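Local coordinates for protein prolyl-tRNA synthetase (Giardia lamblia ATCC 50803, PDB 3IAL) that probably attaches L-proline to tRNA(Pro) at the expense of ATP, by way of a prolyl-adenylate intermediate, at residues V303-G308 with Y355-K360. Residues are numbered along the deposited sequence; the frame is centred on the assembly and turned at random.
Sequences VIIPIG and YYYELK
Val303 presses both of its methyl groups against the ring of Tyr357, and this meeting of strand and helix is wholly apolar. The CG2 methyl sits above the middle of the ring, 3.8 Å from the centroid and only 13° off the normal, a CH-pi contact in which Val303 CG2 comes equally close, 3.8 Å, to Tyr357 CZ and CE2. The second branch reaches the root of the same ring, where it joins CB, with Val303 CG1 4.0 Å from Tyr357 CG. Both branches can bear on the ring because the valine turns CG2 anti to its own amide nitrogen, while CG1 (chi1 56°) is wedged between that nitrogen and the carbonyl carbon. Further along the strand Ile305 adds a looser touch: its extended side chain brings CD1 to 4.3 Å from Tyr357 CD2, obliquely to the ring.

The other face of the Tyr357 ring is backed by the preceding residue, Tyr356, whose CD2 lies 3.6 Å above the plane and toward the rim, so the aromatic plate is held between its own helix and the strand. At its far end the phenol OH is hydrogen-bonded to Asp343 OD2, a polar tether that helps fix the direction of the side chain. Val362, in the loop after the helix, touches both Val303 and Tyr357 and helps enclose the pair.

Strand 302-307 runs between the parallel strands 340-342 and 364-369 in the mixed sheet of the anticodon-binding domain. Its Val303 and Ile305 side chains face helix 350-359, where Met350 and Lys353 continue the packing on Ile305, whereas Ile304 and Pro306 pack on helix 315-334 across the opposite face of the sheet, giving a layered alpha/beta core.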
loop_
_atom_site.group_PDB
_atom_site.type_symbol
_atom_site.label_atom_id
_atom_site.label_comp_id
_atom_site.label_asym_id
_atom_site.label_seq_id
_atom_site.Cartn_x
_atom_site.Cartn_y
_atom_site.Cartn_z
ATOM N N VAL B 303 -10.719 -22.505 -7.286
ATOM C CA VAL B 303 -11.739 -22.937 -6.335
ATOM C C VAL B 303 -11.904 -24.449 -6.460
ATOM O O VAL B 303 -12.146 -24.967 -7.550
ATOM C CB VAL B 303 -13.079 -22.203 -6.531
ATOM C CG1 VAL B 303 -13.613 -22.370 -7.969
ATOM C CG2 VAL B 303 -14.094 -22.681 -5.486
ATOM N N ILE B 304 -11.746 -25.157 -5.347
ATOM C CA ILE B 304 -11.896 -26.606 -5.342
ATOM C C ILE B 304 -13.267 -26.917 -4.780
ATOM O O ILE B 304 -13.606 -26.471 -3.692
ATOM C CB ILE B 304 -10.807 -27.299 -4.498
ATOM C CG1 ILE B 304 -9.416 -26.788 -4.875
ATOM C CG2 ILE B 304 -10.854 -28.795 -4.703
ATOM C CD1 ILE B 304 -8.279 -27.485 -4.121
ATOM N N ILE B 305 -14.059 -27.677 -5.528
ATOM C CA ILE B 305 -15.431 -27.972 -5.139
ATOM C C ILE B 305 -15.628 -29.471 -4.905
ATOM O O ILE B 305 -15.521 -30.265 -5.838
ATOM C CB ILE B 305 -16.429 -27.475 -6.200
ATOM C CG1 ILE B 305 -16.288 -25.959 -6.388
ATOM C CG2 ILE B 305 -17.871 -27.820 -5.788
ATOM C CD1 ILE B 305 -17.014 -25.410 -7.611
ATOM N N PRO B 306 -15.891 -29.865 -3.651
ATOM C CA PRO B 306 -16.291 -31.245 -3.401
ATOM C C PRO B 306 -17.679 -31.499 -3.984
ATOM O O PRO B 306 -18.587 -30.721 -3.726
ATOM C CB PRO B 306 -16.326 -31.348 -1.867
ATOM C CG PRO B 306 -15.840 -30.051 -1.343
ATOM C CD PRO B 306 -15.903 -29.050 -2.428
ATOM N N ILE B 307 -17.831 -32.551 -4.785
ATOM C CA ILE B 307 -19.130 -32.879 -5.367
ATOM C C ILE B 307 -19.661 -34.201 -4.828
ATOM O O ILE B 307 -18.890 -35.061 -4.379
ATOM C CB ILE B 307 -19.112 -32.902 -6.923
ATOM C CG1 ILE B 307 -18.196 -33.998 -7.472
ATOM C CG2 ILE B 307 -18.711 -31.545 -7.470
ATOM C CD1 ILE B 307 -18.195 -34.077 -8.996
ATOM N N GLY B 308 -20.988 -34.338 -4.864
ATOM C CA GLY B 308 -21.666 -35.559 -4.451
ATOM C C GLY B 308 -21.587 -35.904 -2.976
ATOM O O GLY B 308 -21.831 -37.049 -2.602
ATOM N N TYR B 355 -22.295 -20.511 -11.379
ATOM C CA TYR B 355 -22.718 -19.149 -11.681
ATOM C C TYR B 355 -21.864 -18.125 -10.941
ATOM O O TYR B 355 -21.349 -17.184 -11.550
ATOM C CB TYR B 355 -24.191 -18.932 -11.299
ATOM C CG TYR B 355 -24.582 -17.469 -11.257
ATOM C CD1 TYR B 355 -24.802 -16.754 -12.438
ATOM C CD2 TYR B 355 -24.705 -16.791 -10.045
ATOM C CE1 TYR B 355 -25.150 -15.411 -12.416
ATOM C CE2 TYR B 355 -25.059 -15.432 -10.006
ATOM C CZ TYR B 355 -25.278 -14.752 -11.198
ATOM O OH TYR B 355 -25.624 -13.422 -11.188
ATOM N N TYR B 356 -21.734 -18.321 -9.627
ATOM C CA TYR B 356 -21.052 -17.373 -8.749
ATOM C C TYR B 356 -19.555 -17.275 -9.054
ATOM O O TYR B 356 -19.033 -16.177 -9.214
ATOM C CB TYR B 356 -21.274 -17.754 -7.280
ATOM C CG TYR B 356 -20.539 -16.886 -6.277
ATOM C CD1 TYR B 356 -21.055 -15.654 -5.880
ATOM C CD2 TYR B 356 -19.331 -17.301 -5.719
ATOM C CE1 TYR B 356 -20.386 -14.853 -4.955
ATOM C CE2 TYR B 356 -18.645 -16.503 -4.792
ATOM C CZ TYR B 356 -19.183 -15.283 -4.416
ATOM O OH TYR B 356 -18.526 -14.492 -3.501
ATOM N N TYR B 357 -18.874 -18.414 -9.125
ATOM C CA TYR B 357 -17.431 -18.424 -9.373
ATOM C C TYR B 357 -17.074 -17.953 -10.777
ATOM O O TYR B 357 -16.031 -17.325 -10.971
ATOM C CB TYR B 357 -16.805 -19.789 -9.031
ATOM C CG TYR B 357 -16.890 -20.058 -7.545
ATOM C CD1 TYR B 357 -16.291 -19.190 -6.637
ATOM C CD2 TYR B 357 -17.602 -21.140 -7.041
ATOM C CE1 TYR B 357 -16.375 -19.402 -5.272
ATOM C CE2 TYR B 357 -17.700 -21.357 -5.668
ATOM C CZ TYR B 357 -17.082 -20.477 -4.788
ATOM O OH TYR B 357 -17.159 -20.655 -3.420
ATOM N N GLU B 358 -17.953 -18.207 -11.742
ATOM C CA GLU B 358 -17.746 -17.672 -13.083
ATOM C C GLU B 358 -18.012 -16.168 -13.123
ATOM O O GLU B 358 -17.259 -15.427 -13.752
ATOM C CB GLU B 358 -18.572 -18.445 -14.112
ATOM C CG GLU B 358 -18.061 -19.899 -14.253
ATOM C CD GLU B 358 -18.463 -20.575 -15.553
ATOM O OE1 GLU B 358 -19.360 -20.059 -16.265
ATOM O OE2 GLU B 358 -17.864 -21.635 -15.857
ATOM N N LEU B 359 -19.059 -15.722 -12.431
ATOM C CA LEU B 359 -19.334 -14.284 -12.255
ATOM C C LEU B 359 -18.107 -13.558 -11.695
ATOM O O LEU B 359 -17.766 -12.471 -12.151
ATOM C CB LEU B 359 -20.529 -14.081 -11.317
ATOM C CG LEU B 359 -20.963 -12.648 -11.012
ATOM C CD1 LEU B 359 -21.652 -12.052 -12.223
ATOM C CD2 LEU B 359 -21.881 -12.628 -9.804
ATOM N N LYS B 360 -17.449 -14.179 -10.717
ATOM C CA LYS B 360 -16.300 -13.579 -10.033
ATOM C C LYS B 360 -14.978 -13.825 -10.763
ATOM O O LYS B 360 -13.928 -13.388 -10.305
ATOM C CB LYS B 360 -16.197 -14.119 -8.606
ATOM C CG LYS B 360 -17.446 -13.930 -7.762
ATOM C CD LYS B 360 -17.571 -12.515 -7.227
ATOM C CE LYS B 360 -16.908 -12.332 -5.868
ATOM N NZ LYS B 360 -17.282 -11.005 -5.262
#